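Local coordinates for endonuclease NucS (Thermococcus kodakarensis KOD1, PDB 5GKE), which acts as a mismatch restriction endonuclease that binds double-stranded DNA and cuts it, with magnesium bound at its nuclease site, at residues V176-K181 with R209-A214; V145-F150 with E231-E236. The protein carries 1 engineered substitution. One frame throughout, in Å; residues are numbered along the deposited sequence.

In the fold
Both interactions belong to the C-terminal nuclease domain and meet at its mixed sheet, but at different depths. Interaction 1 is a buried pairing of neighbouring parallel strands, held by regular backbone hydrogen bonds and aliphatic packing, and at its far end it presents E179 and K181 to the magnesium ion and the DNA. Interaction 2 lies at the surface, where the loop 145-150 meets the outermost strand 231-234; no hydrogen bond crosses it, and long-range charge and side-chain packing take over. Strand 208-214 ties the two together: its R209 salt-bridges E147 and E231 of interaction 2, and A214 O probably accepts a hydrogen bond from L235 N.

Interaction 1: V176-K181 with R209-A214; sequences VVLELK and RGILVA. With MG (magnesium ion), chain E; nucleotides of chain C.
V177 bonds R209 and I211 where two parallel strands pair: V177 N donates to R209 O, and V177 O accepts from I211 N at 2.8 Å. Three more bonds follow, the last from K181 N to V213 O. With helix 187-204 between them, the strands form a beta-alpha-beta unit of the PD-(D/E)XK nuclease fold. V176, L178, L180, I211 and V213 share one face, where branched aliphatic side chains suit a core under helix 132-141; L178 CD2 rests 3.7 Å from I211 CB, and L180 CD2 lies as far from V213 CB. The other face carries V177, E179 and L212, and V177 packs against helix 187-204.

E179 joins the core to the metal site, and E179-L180-K181 is consistent with the E-X-K part of the motif. Its CB and CG pass L212 CD1, the CG at 4.0 Å, so a leucine methyl packs against the stem. With CG anti to the backbone N (chi1 175°), a bend at chi2 (63°) carries the carboxylate away from strand 209-214. There both oxygens chelate the magnesium ion, OE1 at 2.4 Å and OE2 at 2.5 Å. Q192 belongs to the same site, and OP1 of DC6 of chain C also ligates the ion. K181, whose long chain reaches the same phosphate, hydrogen-bonds OP1 through NZ, while a weak hydrogen bond of 3.1 Å, part of a salt bridge, runs from K181 NZ to E179 OE1.

Interaction 2: V145-F150 with E231-E236; sequences VIEPGF and EFRKLE
R233 lies over the backbone of I146, joining the outermost strand 231-234 of the nuclease domain's mixed sheet to the loop that follows helix 132-141. This loop runs into a type II beta turn from E147 to F150, where G149 suits the positive phi.

The arginine chain meets a carbonyl most closely. Bends at chi2 (82°) and chi3 (25°, well off staggered) fold R233 so that its CD sits 3.2 Å from I146 O. That oxygen is over one face of the guanidinium, and although NE is 3.3 Å from I146 O, the angle is too poor for a hydrogen bond.

Charge forms a second layer. E147 OE2 is 3.7 Å from R233 NH2, a long salt bridge in which the oxygen stands well out of the guanidinium plane and no N-H points at it. E231 OE2 lies in that plane at the edge, also at long range. R209, which also salt-bridges D170, takes the other oxygen of each glutamate, so the arginines probably balance much of this acid cluster. An alanine in place of R233 would probably leave E147 and E231 facing each other with less compensating charge and uncover the I146 carbonyl.

Apolar packing closes the contact. I146 turns its side chain from strand 231-234 toward L178, I211 and V213, where an aliphatic residue suits the core, while V145 CB meets L235 CD1 at 4.3 Å.

Interaction 1: V176-K181 with R209-A214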
# COMPACT_ATOMS: atom_id res chain seq x y z
N VAL A 176 29.55 5.15 11.90
CA VAL A 176 28.71 4.01 11.56
C VAL A 176 27.33 4.45 11.07
O VAL A 176 26.63 5.22 11.74
CB VAL A 176 28.53 3.06 12.76
CG1 VAL A 176 27.59 1.92 12.41
CG2 VAL A 176 29.89 2.51 13.21
N VAL A 177 26.97 4.01 9.86
CA VAL A 177 25.59 4.04 9.39
C VAL A 177 24.91 2.74 9.73
O VAL A 177 25.45 1.68 9.43
CB VAL A 177 25.47 4.19 7.87
CG1 VAL A 177 24.10 4.75 7.52
CG2 VAL A 177 26.55 5.04 7.33
N LEU A 178 23.73 2.83 10.35
CA LEU A 178 22.86 1.66 10.46
C LEU A 178 21.69 1.84 9.50
O LEU A 178 21.10 2.92 9.42
CB LEU A 178 22.33 1.48 11.87
CG LEU A 178 23.25 1.28 13.06
CD1 LEU A 178 22.38 0.93 14.27
CD2 LEU A 178 24.31 0.21 12.81
N GLU A 179 21.39 0.78 8.74
CA GLU A 179 20.12 0.69 8.02
C GLU A 179 19.29 -0.43 8.65
O GLU A 179 19.75 -1.57 8.75
CB GLU A 179 20.34 0.44 6.53
CG GLU A 179 19.04 0.21 5.74
CD GLU A 179 18.10 1.41 5.72
OE1 GLU A 179 16.94 1.25 5.28
OE2 GLU A 179 18.50 2.53 6.14
N LEU A 180 18.09 -0.10 9.10
CA LEU A 180 17.23 -1.06 9.80
C LEU A 180 16.13 -1.56 8.88
O LEU A 180 15.62 -0.80 8.05
CB LEU A 180 16.60 -0.44 11.04
CG LEU A 180 17.47 0.46 11.92
CD1 LEU A 180 16.66 1.02 13.11
CD2 LEU A 180 18.70 -0.29 12.38
N LYS A 181 15.78 -2.83 9.04
CA LYS A 181 14.58 -3.41 8.44
C LYS A 181 13.90 -4.33 9.43
O LYS A 181 14.54 -5.23 9.98
CB LYS A 181 14.90 -4.19 7.17
CG LYS A 181 15.41 -3.33 6.04
CD LYS A 181 14.40 -2.27 5.61
CE LYS A 181 15.06 -1.27 4.68
NZ LYS A 181 14.26 -0.03 4.48
N ARG A 209 31.77 2.88 8.33
CA ARG A 209 31.23 1.52 8.25
C ARG A 209 29.72 1.55 8.02
O ARG A 209 29.03 2.37 8.62
CB ARG A 209 31.50 0.75 9.53
CG ARG A 209 32.95 0.39 9.77
CD ARG A 209 33.12 -0.06 11.21
NE ARG A 209 32.37 -1.28 11.51
CZ ARG A 209 31.99 -1.64 12.73
NH1 ARG A 209 32.26 -0.85 13.75
NH2 ARG A 209 31.32 -2.77 12.92
N GLY A 210 29.22 0.75 7.08
CA GLY A 210 27.79 0.49 6.97
C GLY A 210 27.35 -0.80 7.62
O GLY A 210 28.00 -1.84 7.46
N ILE A 211 26.20 -0.79 8.27
CA ILE A 211 25.69 -2.02 8.86
C ILE A 211 24.22 -2.18 8.57
O ILE A 211 23.42 -1.30 8.88
CB ILE A 211 25.90 -2.07 10.38
CG1 ILE A 211 27.36 -1.82 10.75
CG2 ILE A 211 25.43 -3.41 10.92
CD1 ILE A 211 27.65 -2.10 12.21
N LEU A 212 23.86 -3.29 7.94
CA LEU A 212 22.47 -3.62 7.73
C LEU A 212 21.98 -4.38 8.94
O LEU A 212 22.60 -5.35 9.38
CB LEU A 212 22.27 -4.44 6.45
CG LEU A 212 20.84 -4.85 6.12
CD1 LEU A 212 19.88 -3.69 6.17
CD2 LEU A 212 20.82 -5.44 4.75
N VAL A 213 20.88 -3.92 9.51
CA VAL A 213 20.38 -4.53 10.72
C VAL A 213 18.96 -5.00 10.44
O VAL A 213 18.05 -4.20 10.23
CB VAL A 213 20.43 -3.52 11.91
CG1 VAL A 213 19.92 -4.14 13.19
CG2 VAL A 213 21.85 -3.00 12.09
N ALA A 214 18.78 -6.31 10.40
CA ALA A 214 17.48 -6.89 10.08
C ALA A 214 17.42 -8.30 10.66
O ALA A 214 18.40 -8.80 11.18
CB ALA A 214 17.29 -6.91 8.56
MG MG E . 16.09 3.34 6.02
P DC C 6 12.94 2.99 4.81
OP1 DC C 6 13.98 2.26 5.56
OP2 DC C 6 12.67 2.62 3.40
O5' DC C 6 11.60 2.85 5.65
C5' DC C 6 11.59 3.28 7.00
C4' DC C 6 10.20 3.18 7.60
O4' DC C 6 9.26 3.91 6.78
C3' DC C 6 9.64 1.77 7.71
O3' DC C 6 8.79 1.72 8.84
C2' DC C 6 8.86 1.64 6.41
C1' DC C 6 8.27 3.03 6.28
N1 DC C 6 7.94 3.46 4.89
C2 DC C 6 6.63 3.85 4.58
O2 DC C 6 5.77 3.80 5.47
N3 DC C 6 6.34 4.26 3.33
C4 DC C 6 7.31 4.30 2.40
N4 DC C 6 6.98 4.72 1.17
C5 DC C 6 8.65 3.91 2.69
C6 DC C 6 8.92 3.51 3.94

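Interaction 2: V145-F150 with E231-E236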
# COMPACT_ATOMS: atom_id res chain seq x y z
N VAL A 145 23.64 -4.31 21.41
CA VAL A 145 22.94 -5.22 20.49
C VAL A 145 23.58 -5.15 19.10
O VAL A 145 23.49 -6.09 18.31
CB VAL A 145 21.42 -4.92 20.36
CG1 VAL A 145 20.76 -4.98 21.69
CG2 VAL A 145 21.18 -3.55 19.73
N ILE A 146 24.23 -4.03 18.80
CA ILE A 146 24.97 -3.87 17.55
C ILE A 146 26.37 -4.45 17.73
O ILE A 146 26.76 -5.40 17.05
CB ILE A 146 25.02 -2.39 17.14
CG1 ILE A 146 23.60 -1.87 16.93
CG2 ILE A 146 25.83 -2.19 15.89
CD1 ILE A 146 22.83 -2.64 15.87
N GLU A 147 27.11 -3.87 18.66
CA GLU A 147 28.41 -4.38 19.07
C GLU A 147 28.93 -3.52 20.21
O GLU A 147 28.46 -2.40 20.40
CB GLU A 147 29.40 -4.41 17.89
CG GLU A 147 29.93 -3.07 17.45
CD GLU A 147 30.61 -3.19 16.10
OE1 GLU A 147 31.37 -2.28 15.71
OE2 GLU A 147 30.38 -4.21 15.42
N PRO A 148 29.88 -4.05 21.00
CA PRO A 148 30.38 -3.28 22.15
C PRO A 148 31.12 -2.02 21.72
O PRO A 148 31.82 -2.03 20.71
CB PRO A 148 31.34 -4.26 22.85
CG PRO A 148 30.95 -5.61 22.34
CD PRO A 148 30.49 -5.39 20.94
N GLY A 149 30.96 -0.95 22.48
CA GLY A 149 31.62 0.30 22.16
C GLY A 149 30.97 1.01 20.99
O GLY A 149 31.58 1.88 20.37
N PHE A 150 29.73 0.63 20.69
CA PHE A 150 28.97 1.35 19.67
C PHE A 150 28.19 2.48 20.31
O PHE A 150 27.41 2.26 21.23
CB PHE A 150 28.02 0.43 18.90
CG PHE A 150 27.08 1.17 18.01
CD1 PHE A 150 27.55 1.84 16.88
CD2 PHE A 150 25.72 1.24 18.30
CE1 PHE A 150 26.68 2.55 16.06
CE2 PHE A 150 24.85 1.95 17.48
CZ PHE A 150 25.33 2.60 16.35
N GLU A 231 28.39 -4.59 6.32
CA GLU A 231 28.18 -5.60 7.35
C GLU A 231 26.71 -5.90 7.62
O GLU A 231 25.82 -5.23 7.11
CB GLU A 231 28.86 -5.16 8.64
CG GLU A 231 30.34 -4.92 8.50
CD GLU A 231 30.91 -4.15 9.68
OE1 GLU A 231 31.46 -3.05 9.46
OE2 GLU A 231 30.80 -4.65 10.83
N PHE A 232 26.47 -6.90 8.47
CA PHE A 232 25.14 -7.33 8.83
C PHE A 232 25.09 -7.73 10.30
O PHE A 232 25.98 -8.43 10.78
CB PHE A 232 24.69 -8.50 7.95
CG PHE A 232 23.41 -9.17 8.41
CD1 PHE A 232 22.17 -8.71 7.97
CD2 PHE A 232 23.44 -10.26 9.27
CE1 PHE A 232 21.00 -9.33 8.39
CE2 PHE A 232 22.27 -10.87 9.70
CZ PHE A 232 21.05 -10.41 9.25
N ARG A 233 24.06 -7.28 10.99
CA ARG A 233 23.78 -7.74 12.35
C ARG A 233 22.32 -8.20 12.41
O ARG A 233 21.42 -7.44 12.06
CB ARG A 233 24.03 -6.63 13.38
CG ARG A 233 24.13 -7.15 14.84
CD ARG A 233 25.54 -7.70 15.12
NE ARG A 233 26.53 -7.08 14.23
CZ ARG A 233 27.82 -7.40 14.17
NH1 ARG A 233 28.31 -8.36 14.96
NH2 ARG A 233 28.63 -6.76 13.32
N LYS A 234 22.11 -9.44 12.81
CA LYS A 234 20.77 -9.99 12.96
C LYS A 234 20.07 -9.34 14.15
O LYS A 234 20.57 -9.36 15.27
CB LYS A 234 20.82 -11.50 13.14
CG LYS A 234 19.47 -12.17 13.45
CD LYS A 234 19.48 -13.67 13.08
CE LYS A 234 19.93 -13.88 11.62
NZ LYS A 234 19.95 -15.29 11.16
N LEU A 235 18.91 -8.73 13.89
CA LEU A 235 18.09 -8.20 14.97
C LEU A 235 16.60 -8.29 14.61
O LEU A 235 16.20 -7.90 13.51
CB LEU A 235 18.48 -6.76 15.26
CG LEU A 235 17.93 -6.17 16.56
CD1 LEU A 235 18.59 -6.84 17.74
CD2 LEU A 235 18.16 -4.67 16.58
N GLU A 236 15.78 -8.79 15.52
CA GLU A 236 14.34 -8.85 15.31
C GLU A 236 13.66 -7.62 15.92
O GLU A 236 14.09 -7.14 16.97
CB GLU A 236 13.76 -10.13 15.91
CG GLU A 236 14.47 -11.38 15.44
CD GLU A 236 13.51 -12.50 15.06
OE1 GLU A 236 13.46 -13.51 15.80
OE2 GLU A 236 12.82 -12.36 14.03